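Local coordinates for protein beta-catenin homolog sys-1 (PDB 3C2G) that acts as a beta-catenin-like transcription coregulator in the Wnt signaling asymmetry pathway, binding the TCF transcription factor pop-1 directly, at residues K205-P219 / L269-S283. Sequence-based numbering, arbitrary orientation.
Sequences KDYFIWNNNPHDQPP and LLLHDSDAIDGFVRS
Ile209 and Leu270 form the apolar centre, together with Ala276: Ile209 CD1 lies 4.0 Å from Ala276 CB and also reaches the CB and carbonyl O of Leu270. With CG1 beside its own backbone N (chi1 -68°), Ile209 sends CD1 into the bend between helices 251-270 and 274-282, while its CG2 rests on one face of the Trp210 ring, toward the rim. Leu270 CD2 packs against Phe208 CB and Lys205 CA; Leu224 and Ile225 of helix 224-239 continue this core. The far rim of the Trp210 indole runs along the start of helix 274-282, its CZ2 3.4 Å from Asp275 O and its CH2 4.1 Å from Gly279 CA, where the lack of a side chain leaves the six-membered ring room to approach. His215 CD2 lies over the rim of the opposite indole face, Trp210 NE1 over the imidazole centre, and His215 ND1 is 3.8 Å from Asp275 CB. Further along, Pro219 CG touches Ser283 OG, which is itself hydrogen-bonded to Gly279 O.

Polar groups close both ends. With CG between its backbone N and carbonyl carbon (chi1 57°), His272 donates from NE2 to Asp206 OD1 (2.7 Å, N-H...O angle 161°); OD1 lies in the imidazole plane, whereas NE2 approaches from above the carboxylate plane. The extended Lys205 chain crosses His272 obliquely, its NZ giving a weak hydrogen bond to Leu269 O. At the other end Arg282, bent at chi3, gives NH2 to Gln217 O (2.7 Å) and, weakly, to His215 O. Asp273 caps helix 274-282 through Ala276 N. In this armadillo domain the contact joins helix 202-210 and its following loop to the 251-270/274-282 bend, beyond helix 224-239 in sequence. Its charged ends mostly grip backbone carbonyls; at His272 the Asp206 and Asp273 carboxylates would tend to favour a protonated imidazole, the Lys205 ammonium opposing them.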
ATOM      1  N   LYS A 205       8.983   2.364 -14.885  1.00 50.95           N
ATOM      2  CA  LYS A 205       9.293   1.648 -13.659  1.00 50.22           C
ATOM      3  C   LYS A 205      10.208   0.470 -13.957  1.00 50.45           C
ATOM      4  O   LYS A 205      11.257   0.312 -13.319  1.00 49.92           O
ATOM      5  CB  LYS A 205       8.015   1.183 -12.966  1.00 49.37           C
ATOM      6  CG  LYS A 205       7.219   2.323 -12.380  1.00 47.60           C
ATOM      7  CD  LYS A 205       5.901   1.850 -11.846  1.00 45.24           C
ATOM      8  CE  LYS A 205       5.001   3.009 -11.488  1.00 42.62           C
ATOM      9  NZ  LYS A 205       3.729   2.499 -10.920  1.00 42.73           N
ATOM     10  N   ASP A 206       9.819  -0.324 -14.955  1.00 50.76           N
ATOM     11  CA  ASP A 206      10.595  -1.480 -15.391  1.00 50.94           C
ATOM     12  C   ASP A 206      11.921  -1.106 -16.018  1.00 51.01           C
ATOM     13  O   ASP A 206      12.865  -1.888 -15.980  1.00 51.69           O
ATOM     14  CB  ASP A 206       9.790  -2.333 -16.367  1.00 51.13           C
ATOM     15  CG  ASP A 206       8.760  -3.192 -15.677  1.00 52.67           C
ATOM     16  OD1 ASP A 206       8.812  -3.330 -14.437  1.00 55.60           O
ATOM     17  OD2 ASP A 206       7.891  -3.739 -16.378  1.00 55.57           O
ATOM     18  N   TYR A 207      12.003   0.073 -16.618  1.00 51.27           N
ATOM     19  CA  TYR A 207      13.291   0.501 -17.139  1.00 51.69           C
ATOM     20  C   TYR A 207      14.229   0.832 -15.980  1.00 50.73           C
ATOM     21  O   TYR A 207      15.397   0.447 -15.993  1.00 50.39           O
ATOM     22  CB  TYR A 207      13.187   1.671 -18.136  1.00 52.89           C
ATOM     23  CG  TYR A 207      14.553   2.137 -18.591  1.00 53.94           C
ATOM     24  CD1 TYR A 207      15.376   1.299 -19.346  1.00 54.08           C
ATOM     25  CD2 TYR A 207      15.044   3.392 -18.227  1.00 55.63           C
ATOM     26  CE1 TYR A 207      16.647   1.703 -19.745  1.00 55.18           C
ATOM     27  CE2 TYR A 207      16.323   3.812 -18.626  1.00 56.26           C
ATOM     28  CZ  TYR A 207      17.114   2.958 -19.386  1.00 55.92           C
ATOM     29  OH  TYR A 207      18.376   3.354 -19.785  1.00 56.44           O
ATOM     30  N   PHE A 208      13.699   1.525 -14.975  1.00 49.82           N
ATOM     31  CA  PHE A 208      14.482   1.883 -13.791  1.00 49.70           C
ATOM     32  C   PHE A 208      14.926   0.680 -12.964  1.00 49.03           C
ATOM     33  O   PHE A 208      16.050   0.645 -12.484  1.00 49.32           O
ATOM     34  CB  PHE A 208      13.727   2.880 -12.909  1.00 49.79           C
ATOM     35  CG  PHE A 208      13.605   4.249 -13.511  1.00 50.05           C
ATOM     36  CD1 PHE A 208      14.650   4.799 -14.244  1.00 50.85           C
ATOM     37  CD2 PHE A 208      12.448   5.001 -13.322  1.00 50.57           C
ATOM     38  CE1 PHE A 208      14.533   6.067 -14.793  1.00 52.33           C
ATOM     39  CE2 PHE A 208      12.325   6.270 -13.862  1.00 48.94           C
ATOM     40  CZ  PHE A 208      13.365   6.803 -14.597  1.00 51.28           C
ATOM     41  N   ILE A 209      14.038  -0.295 -12.804  1.00 48.44           N
ATOM     42  CA  ILE A 209      14.343  -1.504 -12.058  1.00 47.90           C
ATOM     43  C   ILE A 209      15.293  -2.411 -12.837  1.00 48.46           C
ATOM     44  O   ILE A 209      16.419  -2.671 -12.406  1.00 48.59           O
ATOM     45  CB  ILE A 209      13.059  -2.289 -11.731  1.00 47.44           C
ATOM     46  CG1 ILE A 209      12.194  -1.517 -10.743  1.00 45.91           C
ATOM     47  CG2 ILE A 209      13.390  -3.654 -11.157  1.00 47.21           C
ATOM     48  CD1 ILE A 209      10.750  -1.949 -10.765  1.00 45.87           C
ATOM     49  N   TRP A 210      14.835  -2.869 -13.996  1.00 48.69           N
ATOM     50  CA  TRP A 210      15.482  -3.963 -14.693  1.00 49.19           C
ATOM     51  C   TRP A 210      16.541  -3.532 -15.700  1.00 50.98           C
ATOM     52  O   TRP A 210      17.393  -4.331 -16.070  1.00 50.91           O
ATOM     53  CB  TRP A 210      14.430  -4.850 -15.352  1.00 47.36           C
ATOM     54  CG  TRP A 210      13.489  -5.449 -14.359  1.00 45.93           C
ATOM     55  CD1 TRP A 210      12.177  -5.129 -14.175  1.00 44.53           C
ATOM     56  CD2 TRP A 210      13.797  -6.455 -13.388  1.00 44.36           C
ATOM     57  NE1 TRP A 210      11.640  -5.887 -13.169  1.00 43.41           N
ATOM     58  CE2 TRP A 210      12.616  -6.702 -12.658  1.00 43.70           C
ATOM     59  CE3 TRP A 210      14.958  -7.171 -13.063  1.00 44.02           C
ATOM     60  CZ2 TRP A 210      12.557  -7.646 -11.623  1.00 44.50           C
ATOM     61  CZ3 TRP A 210      14.900  -8.106 -12.036  1.00 44.55           C
ATOM     62  CH2 TRP A 210      13.706  -8.336 -11.329  1.00 44.54           C
ATOM     63  N   ASN A 211      16.490  -2.280 -16.145  1.00 53.65           N
ATOM     64  CA  ASN A 211      17.449  -1.776 -17.132  1.00 56.28           C
ATOM     65  C   ASN A 211      17.568  -2.742 -18.320  1.00 57.34           C
ATOM     66  O   ASN A 211      18.668  -3.050 -18.780  1.00 57.35           O
ATOM     67  CB  ASN A 211      18.812  -1.538 -16.459  1.00 56.74           C
ATOM     68  CG  ASN A 211      19.703  -0.562 -17.226  1.00 59.43           C
ATOM     69  OD1 ASN A 211      19.592  -0.411 -18.448  1.00 60.94           O
ATOM     70  ND2 ASN A 211      20.608   0.096 -16.503  1.00 60.07           N
ATOM     71  N   ASN A 212      16.424  -3.238 -18.789  1.00 58.86           N
ATOM     72  CA  ASN A 212      16.372  -4.200 -19.901  1.00 60.71           C
ATOM     73  C   ASN A 212      17.110  -5.529 -19.664  1.00 61.14           C
ATOM     74  O   ASN A 212      17.649  -6.119 -20.602  1.00 61.77           O
ATOM     75  CB  ASN A 212      16.831  -3.549 -21.222  1.00 60.91           C
ATOM     76  CG  ASN A 212      15.813  -2.559 -21.776  1.00 62.95           C
ATOM     77  OD1 ASN A 212      16.120  -1.379 -21.985  1.00 64.96           O
ATOM     78  ND2 ASN A 212      14.588  -3.033 -22.003  1.00 62.17           N
ATOM     79  N   ASN A 213      17.134  -5.991 -18.416  1.00 61.47           N
ATOM     80  CA  ASN A 213      17.650  -7.325 -18.095  1.00 61.52           C
ATOM     81  C   ASN A 213      16.517  -8.285 -17.741  1.00 60.96           C
ATOM     82  O   ASN A 213      15.404  -7.840 -17.466  1.00 60.81           O
ATOM     83  CB  ASN A 213      18.671  -7.260 -16.958  1.00 62.07           C
ATOM     84  CG  ASN A 213      20.018  -6.753 -17.420  1.00 64.27           C
ATOM     85  OD1 ASN A 213      21.006  -7.492 -17.416  1.00 66.06           O
ATOM     86  ND2 ASN A 213      20.067  -5.490 -17.836  1.00 65.74           N
ATOM     87  N   PRO A 214      16.786  -9.606 -17.762  1.00 60.94           N
ATOM     88  CA  PRO A 214      15.726 -10.567 -17.439  1.00 60.45           C
ATOM     89  C   PRO A 214      15.224 -10.433 -15.997  1.00 59.73           C
ATOM     90  O   PRO A 214      16.030 -10.265 -15.068  1.00 59.19           O
ATOM     91  CB  PRO A 214      16.402 -11.929 -17.655  1.00 60.50           C
ATOM     92  CG  PRO A 214      17.585 -11.639 -18.525  1.00 61.02           C
ATOM     93  CD  PRO A 214      18.049 -10.288 -18.099  1.00 60.89           C
ATOM     94  N   HIS A 215      13.900 -10.510 -15.840  1.00 58.78           N
ATOM     95  CA  HIS A 215      13.220 -10.353 -14.550  1.00 58.42           C
ATOM     96  C   HIS A 215      13.506 -11.475 -13.545  1.00 59.28           C
ATOM     97  O   HIS A 215      13.112 -11.372 -12.382  1.00 59.80           O
ATOM     98  CB  HIS A 215      11.706 -10.211 -14.751  1.00 57.24           C
ATOM     99  CG  HIS A 215      11.294  -8.932 -15.415  1.00 54.70           C
ATOM    100  ND1 HIS A 215      10.005  -8.446 -15.353  1.00 51.30           N
ATOM    101  CD2 HIS A 215      11.999  -8.033 -16.144  1.00 52.64           C
ATOM    102  CE1 HIS A 215       9.931  -7.313 -16.023  1.00 51.09           C
ATOM    103  NE2 HIS A 215      11.127  -7.041 -16.516  1.00 51.47           N
ATOM    104  N   ASP A 216      14.187 -12.529 -13.984  1.00 59.92           N
ATOM    105  CA  ASP A 216      14.578 -13.624 -13.089  1.00 61.10           C
ATOM    106  C   ASP A 216      16.030 -13.501 -12.617  1.00 61.08           C
ATOM    107  O   ASP A 216      16.442 -14.182 -11.677  1.00 61.59           O
ATOM    108  CB  ASP A 216      14.337 -14.991 -13.752  1.00 61.83           C
ATOM    109  CG  ASP A 216      15.129 -15.165 -15.050  1.00 63.10           C
ATOM    110  OD1 ASP A 216      14.507 -15.085 -16.130  1.00 63.58           O
ATOM    111  OD2 ASP A 216      16.368 -15.366 -14.992  1.00 63.56           O
ATOM    112  N   GLN A 217      16.802 -12.643 -13.282  1.00 60.67           N
ATOM    113  CA  GLN A 217      18.173 -12.341 -12.866  1.00 60.48           C
ATOM    114  C   GLN A 217      18.172 -11.453 -11.611  1.00 59.56           C
ATOM    115  O   GLN A 217      17.143 -10.862 -11.271  1.00 58.91           O
ATOM    116  CB  GLN A 217      18.932 -11.615 -13.984  1.00 60.94           C
ATOM    117  CG  GLN A 217      19.010 -12.350 -15.307  1.00 63.96           C
ATOM    118  CD  GLN A 217      20.186 -13.296 -15.410  1.00 66.07           C
ATOM    119  OE1 GLN A 217      20.206 -14.355 -14.784  1.00 67.40           O
ATOM    120  NE2 GLN A 217      21.166 -12.926 -16.225  1.00 67.01           N
ATOM    121  N   PRO A 218      19.327 -11.355 -10.921  1.00 58.92           N
ATOM    122  CA  PRO A 218      19.466 -10.371  -9.850  1.00 58.40           C
ATOM    123  C   PRO A 218      19.308  -8.964 -10.426  1.00 57.56           C
ATOM    124  O   PRO A 218      19.969  -8.643 -11.416  1.00 57.76           O
ATOM    125  CB  PRO A 218      20.909 -10.575  -9.366  1.00 58.61           C
ATOM    126  CG  PRO A 218      21.271 -11.954  -9.801  1.00 59.05           C
ATOM    127  CD  PRO A 218      20.553 -12.157 -11.091  1.00 58.83           C
ATOM    128  N   PRO A 219      18.420  -8.135  -9.837  1.00 56.57           N
ATOM    129  CA  PRO A 219      18.267  -6.779 -10.354  1.00 55.94           C
ATOM    130  C   PRO A 219      19.628  -6.117 -10.542  1.00 55.39           C
ATOM    131  O   PRO A 219      20.496  -6.236  -9.673  1.00 55.38           O
ATOM    132  CB  PRO A 219      17.461  -6.081  -9.264  1.00 55.71           C
ATOM    133  CG  PRO A 219      16.656  -7.166  -8.672  1.00 56.08           C
ATOM    134  CD  PRO A 219      17.522  -8.387  -8.696  1.00 56.13           C
ATOM    135  N   LEU A 269       6.487   3.089  -5.139  1.00 32.79           N
ATOM    136  CA  LEU A 269       5.970   3.340  -6.473  1.00 33.67           C
ATOM    137  C   LEU A 269       6.575   2.453  -7.534  1.00 33.35           C
ATOM    138  O   LEU A 269       5.890   2.081  -8.486  1.00 33.71           O
ATOM    139  CB  LEU A 269       6.116   4.807  -6.853  1.00 35.53           C
ATOM    140  CG  LEU A 269       4.718   5.423  -6.946  1.00 39.63           C
ATOM    141  CD1 LEU A 269       4.591   6.695  -6.071  1.00 41.99           C
ATOM    142  CD2 LEU A 269       4.332   5.659  -8.419  1.00 40.17           C
ATOM    143  N   LEU A 270       7.843   2.102  -7.380  1.00 32.75           N
ATOM    144  CA  LEU A 270       8.509   1.313  -8.399  1.00 34.14           C
ATOM    145  C   LEU A 270       8.038  -0.134  -8.413  1.00 35.09           C
ATOM    146  O   LEU A 270       7.887  -0.731  -9.473  1.00 35.69           O
ATOM    147  CB  LEU A 270      10.016   1.344  -8.193  1.00 34.63           C
ATOM    148  CG  LEU A 270      10.748   2.582  -8.678  1.00 35.67           C
ATOM    149  CD1 LEU A 270      12.143   2.586  -8.077  1.00 36.59           C
ATOM    150  CD2 LEU A 270      10.799   2.603 -10.208  1.00 35.29           C
ATOM    151  N   LEU A 271       7.814  -0.697  -7.228  1.00 34.73           N
ATOM    152  CA  LEU A 271       7.538  -2.123  -7.107  1.00 34.36           C
ATOM    153  C   LEU A 271       6.076  -2.444  -7.413  1.00 35.06           C
ATOM    154  O   LEU A 271       5.304  -2.798  -6.527  1.00 34.94           O
ATOM    155  CB  LEU A 271       7.960  -2.609  -5.720  1.00 33.17           C
ATOM    156  CG  LEU A 271       9.407  -2.264  -5.366  1.00 29.55           C
ATOM    157  CD1 LEU A 271       9.645  -2.564  -3.904  1.00 27.64           C
ATOM    158  CD2 LEU A 271      10.450  -2.955  -6.271  1.00 26.49           C
ATOM    159  N   HIS A 272       5.709  -2.301  -8.681  1.00 36.32           N
ATOM    160  CA  HIS A 272       4.310  -2.358  -9.102  1.00 38.22           C
ATOM    161  C   HIS A 272       3.706  -3.771  -9.164  1.00 39.56           C
ATOM    162  O   HIS A 272       2.491  -3.940  -9.022  1.00 40.66           O
ATOM    163  CB  HIS A 272       4.141  -1.634 -10.441  1.00 38.19           C
ATOM    164  CG  HIS A 272       5.008  -2.170 -11.539  1.00 40.06           C
ATOM    165  ND1 HIS A 272       4.510  -2.934 -12.573  1.00 40.54           N
ATOM    166  CD2 HIS A 272       6.340  -2.055 -11.766  1.00 40.63           C
ATOM    167  CE1 HIS A 272       5.497  -3.259 -13.392  1.00 40.39           C
ATOM    168  NE2 HIS A 272       6.619  -2.745 -12.922  1.00 39.81           N
ATOM    169  N   ASP A 273       4.545  -4.784  -9.366  1.00 40.00           N
ATOM    170  CA  ASP A 273       4.058  -6.146  -9.554  1.00 40.12           C
ATOM    171  C   ASP A 273       4.934  -7.192  -8.875  1.00 40.02           C
ATOM    172  O   ASP A 273       5.929  -6.853  -8.224  1.00 39.98           O
ATOM    173  CB  ASP A 273       3.924  -6.462 -11.051  1.00 40.76           C
ATOM    174  CG  ASP A 273       5.260  -6.437 -11.793  1.00 42.38           C
ATOM    175  OD1 ASP A 273       6.332  -6.568 -11.164  1.00 45.42           O
ATOM    176  OD2 ASP A 273       5.233  -6.299 -13.028  1.00 44.72           O
ATOM    177  N   SER A 274       4.553  -8.460  -9.066  1.00 39.43           N
ATOM    178  CA  SER A 274       5.209  -9.620  -8.465  1.00 38.60           C
ATOM    179  C   SER A 274       6.693  -9.761  -8.791  1.00 38.19           C
ATOM    180  O   SER A 274       7.485 -10.143  -7.924  1.00 37.09           O
ATOM    181  CB  SER A 274       4.475 -10.893  -8.876  1.00 38.90           C
ATOM    182  OG  SER A 274       3.130 -10.846  -8.424  1.00 40.59           O
ATOM    183  N   ASP A 275       7.069  -9.474 -10.036  1.00 37.83           N
ATOM    184  CA  ASP A 275       8.455  -9.628 -10.448  1.00 38.73           C
ATOM    185  C   ASP A 275       9.322  -8.590  -9.738  1.00 38.10           C
ATOM    186  O   ASP A 275      10.448  -8.895  -9.315  1.00 38.08           O
ATOM    187  CB  ASP A 275       8.604  -9.510 -11.972  1.00 40.20           C
ATOM    188  CG  ASP A 275       8.149 -10.775 -12.719  1.00 45.40           C
ATOM    189  OD1 ASP A 275       8.664 -11.880 -12.414  1.00 48.39           O
ATOM    190  OD2 ASP A 275       7.276 -10.660 -13.617  1.00 48.67           O
ATOM    191  N   ALA A 276       8.779  -7.380  -9.584  1.00 36.10           N
ATOM    192  CA  ALA A 276       9.491  -6.292  -8.944  1.00 34.86           C
ATOM    193  C   ALA A 276       9.711  -6.558  -7.458  1.00 34.34           C
ATOM    194  O   ALA A 276      10.839  -6.434  -6.975  1.00 33.86           O
ATOM    195  CB  ALA A 276       8.756  -4.979  -9.154  1.00 35.12           C
ATOM    196  N   ILE A 277       8.648  -6.934  -6.742  1.00 33.69           N
ATOM    197  CA  ILE A 277       8.764  -7.213  -5.302  1.00 33.57           C
ATOM    198  C   ILE A 277       9.649  -8.428  -5.026  1.00 32.51           C
ATOM    199  O   ILE A 277      10.374  -8.443  -4.032  1.00 32.56           O
ATOM    200  CB  ILE A 277       7.385  -7.307  -4.551  1.00 33.81           C
ATOM    201  CG1 ILE A 277       6.712  -8.661  -4.785  1.00 34.27           C
ATOM    202  CG2 ILE A 277       6.469  -6.119  -4.928  1.00 32.74           C
ATOM    203  CD1 ILE A 277       5.420  -8.854  -4.036  1.00 34.61           C
ATOM    204  N   ASP A 278       9.621  -9.425  -5.914  1.00 31.77           N
ATOM    205  CA  ASP A 278      10.541 -10.574  -5.796  1.00 30.88           C
ATOM    206  C   ASP A 278      11.991 -10.159  -6.050  1.00 30.23           C
ATOM    207  O   ASP A 278      12.903 -10.633  -5.364  1.00 30.84           O
ATOM    208  CB  ASP A 278      10.116 -11.761  -6.675  1.00 30.91           C
ATOM    209  CG  ASP A 278       9.042 -12.637  -6.002  0.50 32.78           C
ATOM    210  OD1 ASP A 278       9.326 -13.251  -4.949  0.50 33.19           O
ATOM    211  OD2 ASP A 278       7.906 -12.712  -6.521  0.50 34.46           O
ATOM    212  N   GLY A 279      12.206  -9.247  -6.998  1.00 28.73           N
ATOM    213  CA  GLY A 279      13.547  -8.688  -7.228  1.00 27.46           C
ATOM    214  C   GLY A 279      14.083  -7.970  -5.999  1.00 27.27           C
ATOM    215  O   GLY A 279      15.244  -8.116  -5.632  1.00 27.23           O
ATOM    216  N   PHE A 280      13.212  -7.206  -5.356  1.00 27.09           N
ATOM    217  CA  PHE A 280      13.547  -6.451  -4.168  1.00 26.87           C
ATOM    218  C   PHE A 280      13.912  -7.392  -3.009  1.00 27.37           C
ATOM    219  O   PHE A 280      14.912  -7.188  -2.290  1.00 27.52           O
ATOM    220  CB  PHE A 280      12.355  -5.551  -3.821  1.00 26.32           C
ATOM    221  CG  PHE A 280      12.560  -4.696  -2.603  1.00 26.15           C
ATOM    222  CD1 PHE A 280      13.490  -3.664  -2.607  1.00 24.08           C
ATOM    223  CD2 PHE A 280      11.802  -4.915  -1.456  1.00 26.86           C
ATOM    224  CE1 PHE A 280      13.667  -2.869  -1.485  1.00 24.81           C
ATOM    225  CE2 PHE A 280      11.967  -4.118  -0.325  1.00 24.56           C
ATOM    226  CZ  PHE A 280      12.904  -3.094  -0.341  1.00 25.00           C
ATOM    227  N   VAL A 281      13.122  -8.447  -2.846  1.00 27.51           N
ATOM    228  CA  VAL A 281      13.391  -9.412  -1.800  1.00 27.44           C
ATOM    229  C   VAL A 281      14.683 -10.193  -2.047  1.00 28.88           C
ATOM    230  O   VAL A 281      15.411 -10.463  -1.108  1.00 30.44           O
ATOM    231  CB  VAL A 281      12.194 -10.336  -1.563  1.00 28.28           C
ATOM    232  CG1 VAL A 281      12.540 -11.449  -0.548  1.00 25.48           C
ATOM    233  CG2 VAL A 281      10.976  -9.514  -1.099  1.00 24.68           C
ATOM    234  N   ARG A 282      14.991 -10.533  -3.293  1.00 30.15           N
ATOM    235  CA  ARG A 282      16.255 -11.214  -3.596  1.00 31.68           C
ATOM    236  C   ARG A 282      17.467 -10.288  -3.423  1.00 32.11           C
ATOM    237  O   ARG A 282      18.596 -10.748  -3.277  1.00 33.14           O
ATOM    238  CB  ARG A 282      16.232 -11.858  -5.003  1.00 32.30           C
ATOM    239  CG  ARG A 282      15.032 -12.822  -5.262  1.00 32.82           C
ATOM    240  CD  ARG A 282      15.022 -13.553  -6.636  1.00 33.45           C
ATOM    241  NE  ARG A 282      15.417 -12.724  -7.786  1.00 40.57           N
ATOM    242  CZ  ARG A 282      14.585 -12.119  -8.647  1.00 43.25           C
ATOM    243  NH1 ARG A 282      13.261 -12.207  -8.524  1.00 42.17           N
ATOM    244  NH2 ARG A 282      15.090 -11.410  -9.654  1.00 43.94           N
ATOM    245  N   SER A 283      17.243  -8.979  -3.425  1.00 32.78           N
ATOM    246  CA  SER A 283      18.331  -8.016  -3.206  1.00 32.92           C
ATOM    247  C   SER A 283      18.430  -7.605  -1.731  1.00 32.94           C
ATOM    248  O   SER A 283      19.104  -6.638  -1.394  1.00 32.88           O
ATOM    249  CB  SER A 283      18.129  -6.792  -4.080  1.00 33.14           C
ATOM    250  OG  SER A 283      17.689  -7.183  -5.372  1.00 37.27           O
TER